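Local atomic coordinates of rhodopsin (Todarodes pacificus, PDB entry 2Z73), a protein that detects light through a bound retinal whose 11-cis to all-trans isomerization activates G-protein signaling to phospholipase C in vision at low light intensity. Residues 17-23 and 178-183; 9-13 and 23-28. All coordinates share one frame; numbering follows the deposited sequence.

Contact 1: 17-23 and 178-183; sequences IVVHPHW and TLEGVL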
ATOM      1  N   ILE A  17      11.742   4.286 -27.228  1.00 50.93           N
ATOM      2  CA  ILE A  17      12.222   3.241 -26.339  1.00 49.88           C
ATOM      3  C   ILE A  17      12.516   1.950 -27.100  1.00 52.39           C
ATOM      4  O   ILE A  17      11.725   1.529 -27.941  1.00 54.40           O
ATOM      5  CB  ILE A  17      11.137   2.988 -25.261  1.00 51.05           C
ATOM      6  CG1 ILE A  17      10.803   4.321 -24.572  1.00 46.38           C
ATOM      7  CG2 ILE A  17      11.593   1.906 -24.266  1.00 50.93           C
ATOM      8  CD1 ILE A  17       9.531   4.323 -23.769  1.00 42.68           C
ATOM      9  N   VAL A  18      13.655   1.324 -26.810  1.00 49.62           N
ATOM     10  CA  VAL A  18      14.014   0.084 -27.488  1.00 47.50           C
ATOM     11  C   VAL A  18      13.353  -1.077 -26.777  1.00 44.80           C
ATOM     12  O   VAL A  18      13.761  -1.434 -25.685  1.00 42.14           O
ATOM     13  CB  VAL A  18      15.545  -0.172 -27.484  1.00 50.56           C
ATOM     14  CG1 VAL A  18      15.851  -1.522 -28.129  1.00 46.63           C
ATOM     15  CG2 VAL A  18      16.271   0.942 -28.229  1.00 48.77           C
ATOM     16  N   VAL A  19      12.336  -1.658 -27.406  1.00 44.08           N
ATOM     17  CA  VAL A  19      11.615  -2.799 -26.855  1.00 43.69           C
ATOM     18  C   VAL A  19      12.476  -4.058 -26.816  1.00 43.87           C
ATOM     19  O   VAL A  19      13.070  -4.435 -27.816  1.00 48.86           O
ATOM     20  CB  VAL A  19      10.384  -3.113 -27.704  1.00 44.56           C
ATOM     21  CG1 VAL A  19       9.785  -4.453 -27.286  1.00 41.99           C
ATOM     22  CG2 VAL A  19       9.370  -1.981 -27.580  1.00 43.85           C
ATOM     23  N   HIS A  20      12.541  -4.713 -25.666  1.00 45.30           N
ATOM     24  CA  HIS A  20      13.329  -5.929 -25.540  1.00 45.86           C
ATOM     25  C   HIS A  20      12.820  -6.946 -26.536  1.00 48.52           C
ATOM     26  O   HIS A  20      11.611  -7.100 -26.707  1.00 49.87           O
ATOM     27  CB  HIS A  20      13.213  -6.519 -24.142  1.00 45.38           C
ATOM     28  CG  HIS A  20      14.159  -7.646 -23.888  1.00 48.15           C
ATOM     29  ND1 HIS A  20      14.029  -8.875 -24.496  1.00 47.25           N
ATOM     30  CD2 HIS A  20      15.268  -7.722 -23.113  1.00 47.41           C
ATOM     31  CE1 HIS A  20      15.019  -9.659 -24.107  1.00 48.50           C
ATOM     32  NE2 HIS A  20      15.784  -8.985 -23.268  1.00 47.37           N
ATOM     33  N   PRO A  21      13.739  -7.658 -27.210  1.00 49.22           N
ATOM     34  CA  PRO A  21      13.421  -8.679 -28.210  1.00 48.14           C
ATOM     35  C   PRO A  21      12.317  -9.625 -27.756  1.00 49.44           C
ATOM     36  O   PRO A  21      11.474 -10.044 -28.548  1.00 51.32           O
ATOM     37  CB  PRO A  21      14.750  -9.390 -28.392  1.00 46.40           C
ATOM     38  CG  PRO A  21      15.728  -8.290 -28.212  1.00 45.90           C
ATOM     39  CD  PRO A  21      15.196  -7.579 -26.999  1.00 48.05           C
ATOM     40  N   HIS A  22      12.326  -9.956 -26.471  1.00 48.63           N
ATOM     41  CA  HIS A  22      11.332 -10.863 -25.931  1.00 46.28           C
ATOM     42  C   HIS A  22       9.894 -10.460 -26.200  1.00 46.06           C
ATOM     43  O   HIS A  22       9.065 -11.307 -26.527  1.00 49.75           O
ATOM     44  CB  HIS A  22      11.505 -11.037 -24.431  1.00 44.45           C
ATOM     45  CG  HIS A  22      10.380 -11.789 -23.805  1.00 49.31           C
ATOM     46  ND1 HIS A  22       9.977 -13.026 -24.259  1.00 49.65           N
ATOM     47  CD2 HIS A  22       9.533 -11.463 -22.801  1.00 52.82           C
ATOM     48  CE1 HIS A  22       8.932 -13.430 -23.562  1.00 51.11           C
ATOM     49  NE2 HIS A  22       8.641 -12.500 -22.671  1.00 55.27           N
ATOM     50  N   TRP A  23       9.585  -9.178 -26.058  1.00 45.13           N
ATOM     51  CA  TRP A  23       8.214  -8.719 -26.286  1.00 45.22           C
ATOM     52  C   TRP A  23       7.918  -8.563 -27.771  1.00 44.52           C
ATOM     53  O   TRP A  23       6.771  -8.441 -28.184  1.00 43.05           O
ATOM     54  CB  TRP A  23       7.969  -7.378 -25.575  1.00 44.59           C
ATOM     55  CG  TRP A  23       8.217  -7.399 -24.088  1.00 45.31           C
ATOM     56  CD1 TRP A  23       9.173  -6.703 -23.413  1.00 44.07           C
ATOM     57  CD2 TRP A  23       7.502  -8.153 -23.100  1.00 44.37           C
ATOM     58  NE1 TRP A  23       9.102  -6.974 -22.070  1.00 44.87           N
ATOM     59  CE2 TRP A  23       8.084  -7.862 -21.851  1.00 44.86           C
ATOM     60  CE3 TRP A  23       6.428  -9.046 -23.150  1.00 47.80           C
ATOM     61  CZ2 TRP A  23       7.630  -8.432 -20.659  1.00 45.45           C
ATOM     62  CZ3 TRP A  23       5.973  -9.619 -21.965  1.00 48.72           C
ATOM     63  CH2 TRP A  23       6.576  -9.307 -20.733  1.00 49.46           C
ATOM     64  N   THR A 178      11.759   0.114 -18.492  1.00 43.34           N
ATOM     65  CA  THR A 178      11.385   0.099 -19.888  1.00 43.64           C
ATOM     66  C   THR A 178       9.979  -0.454 -20.050  1.00 42.86           C
ATOM     67  O   THR A 178       9.289  -0.692 -19.056  1.00 44.20           O
ATOM     68  CB  THR A 178      12.406  -0.754 -20.689  1.00 41.85           C
ATOM     69  OG1 THR A 178      11.965  -0.891 -22.042  1.00 46.85           O
ATOM     70  CG2 THR A 178      12.570  -2.122 -20.058  1.00 37.86           C
ATOM     71  N   LEU A 179       9.550  -0.642 -21.293  1.00 41.76           N
ATOM     72  CA  LEU A 179       8.217  -1.171 -21.563  1.00 44.54           C
ATOM     73  C   LEU A 179       8.111  -2.673 -21.246  1.00 47.56           C
ATOM     74  O   LEU A 179       9.109  -3.390 -21.215  1.00 47.59           O
ATOM     75  CB  LEU A 179       7.869  -0.931 -23.028  1.00 40.60           C
ATOM     76  CG  LEU A 179       8.045   0.513 -23.517  1.00 41.74           C
ATOM     77  CD1 LEU A 179       8.324   0.503 -25.022  1.00 39.33           C
ATOM     78  CD2 LEU A 179       6.810   1.359 -23.182  1.00 38.27           C
ATOM     79  N   GLU A 180       6.892  -3.136 -20.995  1.00 49.07           N
ATOM     80  CA  GLU A 180       6.649  -4.542 -20.710  1.00 47.48           C
ATOM     81  C   GLU A 180       5.331  -4.947 -21.366  1.00 47.75           C
ATOM     82  O   GLU A 180       4.635  -4.107 -21.938  1.00 46.54           O
ATOM     83  CB  GLU A 180       6.586  -4.798 -19.193  1.00 48.36           C
ATOM     84  CG  GLU A 180       5.294  -4.362 -18.508  1.00 45.37           C
ATOM     85  CD  GLU A 180       5.307  -4.670 -17.028  1.00 48.00           C
ATOM     86  OE1 GLU A 180       5.878  -5.713 -16.658  1.00 50.22           O
ATOM     87  OE2 GLU A 180       4.739  -3.879 -16.231  1.00 44.86           O
ATOM     88  N   GLY A 181       5.009  -6.235 -21.294  1.00 47.43           N
ATOM     89  CA  GLY A 181       3.772  -6.735 -21.864  1.00 42.59           C
ATOM     90  C   GLY A 181       3.351  -6.155 -23.199  1.00 39.13           C
ATOM     91  O   GLY A 181       4.069  -6.279 -24.188  1.00 39.08           O
ATOM     92  N   VAL A 182       2.180  -5.528 -23.239  1.00 40.12           N
ATOM     93  CA  VAL A 182       1.678  -4.956 -24.481  1.00 44.03           C
ATOM     94  C   VAL A 182       2.361  -3.638 -24.836  1.00 46.83           C
ATOM     95  O   VAL A 182       1.980  -2.969 -25.799  1.00 45.07           O
ATOM     96  CB  VAL A 182       0.168  -4.744 -24.422  1.00 43.72           C
ATOM     97  CG1 VAL A 182      -0.536  -6.085 -24.313  1.00 45.28           C
ATOM     98  CG2 VAL A 182      -0.181  -3.864 -23.241  1.00 48.31           C
ATOM     99  N   LEU A 183       3.360  -3.263 -24.037  1.00 47.70           N
ATOM    100  CA  LEU A 183       4.132  -2.060 -24.297  1.00 46.01           C
ATOM    101  C   LEU A 183       3.398  -0.727 -24.156  1.00 46.63           C
ATOM    102  O   LEU A 183       3.620   0.179 -24.946  1.00 44.78           O
ATOM    103  CB  LEU A 183       4.714  -2.167 -25.701  1.00 46.09           C
ATOM    104  CG  LEU A 183       5.331  -3.536 -25.975  1.00 44.82           C
ATOM    105  CD1 LEU A 183       5.879  -3.591 -27.395  1.00 47.07           C
ATOM    106  CD2 LEU A 183       6.439  -3.803 -24.961  1.00 46.31           C
TER
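E180 OE1 is held by two hydroxyls, those of Y190 and Y277, while OE2 bonds to N185 ND2; the E180 side chain comes within about 5 Å of the bound retinal, and it is CA and CB of this residue that meet W23. No hydrogen bond joins 17-23 to 178-183, and the meeting is one of backbone against indole. E180 CA sits over the five-membered ring of W23, 4.0 Å from its centroid, and G181 CA lies 3.8 Å from the centroid of the six-membered ring on the same face, 19° off the normal. The type II' turn from E180 to L183 presents this backbone, and G181, with its positive phi, adds no side chain. H22 CD2 backs the other face of the indole. Next to the indole is an apolar patch: L179 CD1 is 3.6 Å from I17 CG2 and also touches V19 CG2. With CG1 of V19 anti to the backbone N (chi1 169°), both its methyls touch L183 tip to tip, CG2 more closely, at 3.8 Å from CD1. The amino-terminal segment thus lies against the hairpin 177-179/186-188, the extracellular plug of the opsin fold; I17 reaches helix 104-138 and W23 touches helix 294-306.

Contact 2: 9-13 and 23-28; sequences ETWWY and WREFDQ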
ATOM      1  N   GLU A   9       6.579  -1.830 -40.573  1.00 71.96           N
ATOM      2  CA  GLU A   9       7.347  -3.111 -40.578  1.00 72.88           C
ATOM      3  C   GLU A   9       6.996  -4.001 -39.384  1.00 72.11           C
ATOM      4  O   GLU A   9       6.967  -5.224 -39.508  1.00 72.64           O
ATOM      5  CB  GLU A   9       8.845  -2.825 -40.560  1.00 75.96           C
ATOM      6  CG  GLU A   9       9.681  -3.928 -41.190  1.00 81.64           C
ATOM      7  CD  GLU A   9       9.509  -3.993 -42.698  1.00 82.41           C
ATOM      8  OE1 GLU A   9       9.858  -3.006 -43.381  1.00 82.62           O
ATOM      9  OE2 GLU A   9       9.024  -5.027 -43.201  1.00 86.69           O
ATOM     10  N   THR A  10       6.748  -3.376 -38.231  1.00 70.09           N
ATOM     11  CA  THR A  10       6.385  -4.088 -37.005  1.00 63.01           C
ATOM     12  C   THR A  10       5.254  -3.341 -36.299  1.00 61.08           C
ATOM     13  O   THR A  10       4.958  -2.190 -36.636  1.00 58.92           O
ATOM     14  CB  THR A  10       7.597  -4.228 -36.041  1.00 62.93           C
ATOM     15  OG1 THR A  10       7.953  -2.947 -35.513  1.00 60.66           O
ATOM     16  CG2 THR A  10       8.799  -4.803 -36.781  1.00 61.41           C
ATOM     17  N   TRP A  11       4.624  -4.004 -35.329  1.00 58.68           N
ATOM     18  CA  TRP A  11       3.514  -3.433 -34.562  1.00 55.01           C
ATOM     19  C   TRP A  11       3.955  -2.952 -33.190  1.00 55.47           C
ATOM     20  O   TRP A  11       3.207  -2.269 -32.499  1.00 58.96           O
ATOM     21  CB  TRP A  11       2.417  -4.473 -34.342  1.00 52.23           C
ATOM     22  CG  TRP A  11       2.867  -5.634 -33.490  1.00 51.18           C
ATOM     23  CD1 TRP A  11       3.417  -6.809 -33.922  1.00 52.20           C
ATOM     24  CD2 TRP A  11       2.897  -5.690 -32.056  1.00 51.63           C
ATOM     25  NE1 TRP A  11       3.794  -7.589 -32.851  1.00 48.94           N
ATOM     26  CE2 TRP A  11       3.486  -6.925 -31.695  1.00 49.78           C
ATOM     27  CE3 TRP A  11       2.488  -4.815 -31.038  1.00 50.50           C
ATOM     28  CZ2 TRP A  11       3.676  -7.304 -30.363  1.00 49.20           C
ATOM     29  CZ3 TRP A  11       2.677  -5.194 -29.713  1.00 50.55           C
ATOM     30  CH2 TRP A  11       3.267  -6.431 -29.390  1.00 51.45           C
ATOM     31  N   TRP A  12       5.163  -3.322 -32.790  1.00 54.25           N
ATOM     32  CA  TRP A  12       5.669  -2.965 -31.480  1.00 53.19           C
ATOM     33  C   TRP A  12       6.710  -1.851 -31.477  1.00 51.38           C
ATOM     34  O   TRP A  12       7.044  -1.323 -30.417  1.00 51.29           O
ATOM     35  CB  TRP A  12       6.283  -4.210 -30.825  1.00 55.43           C
ATOM     36  CG  TRP A  12       7.308  -4.863 -31.716  1.00 56.65           C
ATOM     37  CD1 TRP A  12       7.086  -5.858 -32.628  1.00 58.99           C
ATOM     38  CD2 TRP A  12       8.674  -4.463 -31.887  1.00 57.75           C
ATOM     39  NE1 TRP A  12       8.227  -6.097 -33.364  1.00 58.11           N
ATOM     40  CE2 TRP A  12       9.217  -5.254 -32.930  1.00 58.25           C
ATOM     41  CE3 TRP A  12       9.492  -3.509 -31.266  1.00 57.01           C
ATOM     42  CZ2 TRP A  12      10.538  -5.118 -33.366  1.00 58.46           C
ATOM     43  CZ3 TRP A  12      10.811  -3.371 -31.704  1.00 59.49           C
ATOM     44  CH2 TRP A  12      11.319  -4.173 -32.745  1.00 59.05           C
ATOM     45  N   TYR A  13       7.225  -1.490 -32.647  1.00 49.82           N
ATOM     46  CA  TYR A  13       8.272  -0.475 -32.714  1.00 51.13           C
ATOM     47  C   TYR A  13       7.999   0.856 -32.060  1.00 50.79           C
ATOM     48  O   TYR A  13       7.031   1.539 -32.383  1.00 50.90           O
ATOM     49  CB  TYR A  13       8.693  -0.191 -34.150  1.00 52.55           C
ATOM     50  CG  TYR A  13       9.857   0.777 -34.217  1.00 55.98           C
ATOM     51  CD1 TYR A  13       9.691   2.065 -34.717  1.00 59.61           C
ATOM     52  CD2 TYR A  13      11.120   0.404 -33.768  1.00 56.94           C
ATOM     53  CE1 TYR A  13      10.759   2.961 -34.769  1.00 61.44           C
ATOM     54  CE2 TYR A  13      12.191   1.282 -33.812  1.00 59.06           C
ATOM     55  CZ  TYR A  13      12.002   2.562 -34.315  1.00 62.75           C
ATOM     56  OH  TYR A  13      13.056   3.452 -34.371  1.00 64.03           O
ATOM     57  N   TRP A  23       9.585  -9.178 -26.058  1.00 45.13           N
ATOM     58  CA  TRP A  23       8.214  -8.719 -26.286  1.00 45.22           C
ATOM     59  C   TRP A  23       7.918  -8.563 -27.771  1.00 44.52           C
ATOM     60  O   TRP A  23       6.771  -8.441 -28.184  1.00 43.05           O
ATOM     61  CB  TRP A  23       7.969  -7.378 -25.575  1.00 44.59           C
ATOM     62  CG  TRP A  23       8.217  -7.399 -24.088  1.00 45.31           C
ATOM     63  CD1 TRP A  23       9.173  -6.703 -23.413  1.00 44.07           C
ATOM     64  CD2 TRP A  23       7.502  -8.153 -23.100  1.00 44.37           C
ATOM     65  NE1 TRP A  23       9.102  -6.974 -22.070  1.00 44.87           N
ATOM     66  CE2 TRP A  23       8.084  -7.862 -21.851  1.00 44.86           C
ATOM     67  CE3 TRP A  23       6.428  -9.046 -23.150  1.00 47.80           C
ATOM     68  CZ2 TRP A  23       7.630  -8.432 -20.659  1.00 45.45           C
ATOM     69  CZ3 TRP A  23       5.973  -9.619 -21.965  1.00 48.72           C
ATOM     70  CH2 TRP A  23       6.576  -9.307 -20.733  1.00 49.46           C
ATOM     71  N   ARG A  24       8.969  -8.589 -28.576  1.00 46.30           N
ATOM     72  CA  ARG A  24       8.851  -8.412 -30.016  1.00 46.17           C
ATOM     73  C   ARG A  24       8.426  -9.637 -30.799  1.00 47.68           C
ATOM     74  O   ARG A  24       7.956  -9.517 -31.923  1.00 48.87           O
ATOM     75  CB  ARG A  24      10.184  -7.890 -30.546  1.00 46.92           C
ATOM     76  CG  ARG A  24      10.517  -6.527 -29.983  1.00 49.08           C
ATOM     77  CD  ARG A  24      11.992  -6.296 -29.785  1.00 47.53           C
ATOM     78  NE  ARG A  24      12.754  -6.300 -31.027  1.00 46.77           N
ATOM     79  CZ  ARG A  24      13.927  -5.685 -31.178  1.00 48.36           C
ATOM     80  NH1 ARG A  24      14.471  -5.008 -30.168  1.00 37.97           N
ATOM     81  NH2 ARG A  24      14.571  -5.765 -32.339  1.00 48.58           N
ATOM     82  N   GLU A  25       8.580 -10.817 -30.221  1.00 49.01           N
ATOM     83  CA  GLU A  25       8.219 -12.021 -30.945  1.00 50.09           C
ATOM     84  C   GLU A  25       6.730 -12.344 -30.900  1.00 49.48           C
ATOM     85  O   GLU A  25       6.257 -13.230 -31.609  1.00 53.39           O
ATOM     86  CB  GLU A  25       9.020 -13.207 -30.406  1.00 49.66           C
ATOM     87  CG  GLU A  25       8.455 -13.798 -29.148  1.00 47.88           C
ATOM     88  CD  GLU A  25       9.399 -14.776 -28.513  1.00 49.34           C
ATOM     89  OE1 GLU A  25       8.913 -15.732 -27.872  1.00 53.18           O
ATOM     90  OE2 GLU A  25      10.625 -14.589 -28.644  1.00 48.27           O
ATOM     91  N   PHE A  26       5.977 -11.621 -30.088  1.00 48.05           N
ATOM     92  CA  PHE A  26       4.557 -11.899 -29.971  1.00 48.02           C
ATOM     93  C   PHE A  26       3.695 -11.136 -30.947  1.00 49.02           C
ATOM     94  O   PHE A  26       4.107 -10.116 -31.491  1.00 48.05           O
ATOM     95  CB  PHE A  26       4.086 -11.614 -28.546  1.00 44.32           C
ATOM     96  CG  PHE A  26       4.837 -12.390 -27.509  1.00 46.38           C
ATOM     97  CD1 PHE A  26       4.549 -13.732 -27.269  1.00 45.15           C
ATOM     98  CD2 PHE A  26       5.862 -11.788 -26.785  1.00 44.88           C
ATOM     99  CE1 PHE A  26       5.269 -14.458 -26.326  1.00 42.37           C
ATOM    100  CE2 PHE A  26       6.584 -12.514 -25.840  1.00 46.98           C
ATOM    101  CZ  PHE A  26       6.285 -13.853 -25.612  1.00 41.92           C
ATOM    102  N   ASP A  27       2.496 -11.663 -31.183  1.00 52.11           N
ATOM    103  CA  ASP A  27       1.545 -11.024 -32.069  1.00 52.71           C
ATOM    104  C   ASP A  27       0.914  -9.932 -31.240  1.00 53.48           C
ATOM    105  O   ASP A  27       0.930  -9.986 -30.010  1.00 54.76           O
ATOM    106  CB  ASP A  27       0.452 -11.994 -32.520  1.00 53.37           C
ATOM    107  CG  ASP A  27       0.947 -13.022 -33.518  1.00 56.26           C
ATOM    108  OD1 ASP A  27       1.842 -12.704 -34.331  1.00 58.38           O
ATOM    109  OD2 ASP A  27       0.420 -14.148 -33.504  1.00 60.13           O
ATOM    110  N   GLN A  28       0.347  -8.939 -31.905  1.00 53.99           N
ATOM    111  CA  GLN A  28      -0.274  -7.847 -31.187  1.00 51.84           C
ATOM    112  C   GLN A  28      -1.660  -8.220 -30.706  1.00 51.98           C
ATOM    113  O   GLN A  28      -2.511  -8.627 -31.497  1.00 52.63           O
ATOM    114  CB  GLN A  28      -0.348  -6.617 -32.075  1.00 50.05           C
ATOM    115  CG  GLN A  28      -0.991  -5.445 -31.396  1.00 53.89           C
ATOM    116  CD  GLN A  28      -0.895  -4.201 -32.230  1.00 55.91           C
ATOM    117  OE1 GLN A  28      -1.122  -4.237 -33.437  1.00 50.90           O
ATOM    118  NE2 GLN A  28      -0.561  -3.086 -31.593  1.00 55.99           N
TER
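Two tryptophans of the amino-terminal tail, W11 and W12, pack against the backbone and side chains of 23-28, in a surface contact on the extracellular side before helix 31-61. The W11 indole is held on a face and at an edge. Its NE1 gives a weak, bent hydrogen bond to F26 O, which sits near the ring plane at 2.9 Å, while Q28 CB lies over the five-membered ring, 3.7 Å from the centroid. NE1 of W11 also lies at the edge of the W12 ring, in its plane. Q28 and W11 run past each other in opposite directions, with amide and ring planes 38° apart, and Q28 NE2, still beside W11 CE3, hydrogen-bonds to Y34 OH. Preceding the tryptophans, T10 OG1 accepts from Y13 N at 3.3 Å, an ST motif that turns the chain locally at 10-13; the same OG1 lies over one face of the W12 ring. The opposite face takes R24: its CG is centred 3.3 Å from the six-membered centroid, only 8° off the normal. Bends at chi2 and chi3 then lead the guanidinium over the rim of W12 at CH2, its plane 25° from the ring, and NH1 bonds to V19 O. An alanine in place of W12 removes the flat surface on which R24 CG rests, and the arginine chain would probably be freer to swing away from V19 O.

Both contacts lie on the same side of the chain's centre, in the extracellular part of the receptor, with their own centres 9 Å apart. They share W23 and the short helix 21-24. Along the chain the segments alternate: 9-13, 17-23, 23-28, then 178-183 far later, beyond helices 31-61 to 149-167. Direct packing also joins them, L183 CD1 meeting W12 CB at 3.5 Å and V19 CB meeting W12 CE3 at 3.7 Å. Contact 2, in which 9-13 packs on 23-28, is at the surface, centred about 34 Å from the chain's centre; contact 1, centred about 27 Å from it, is buried, setting this extracellular tail against the loop whose hairpin lies over the retinal pocket.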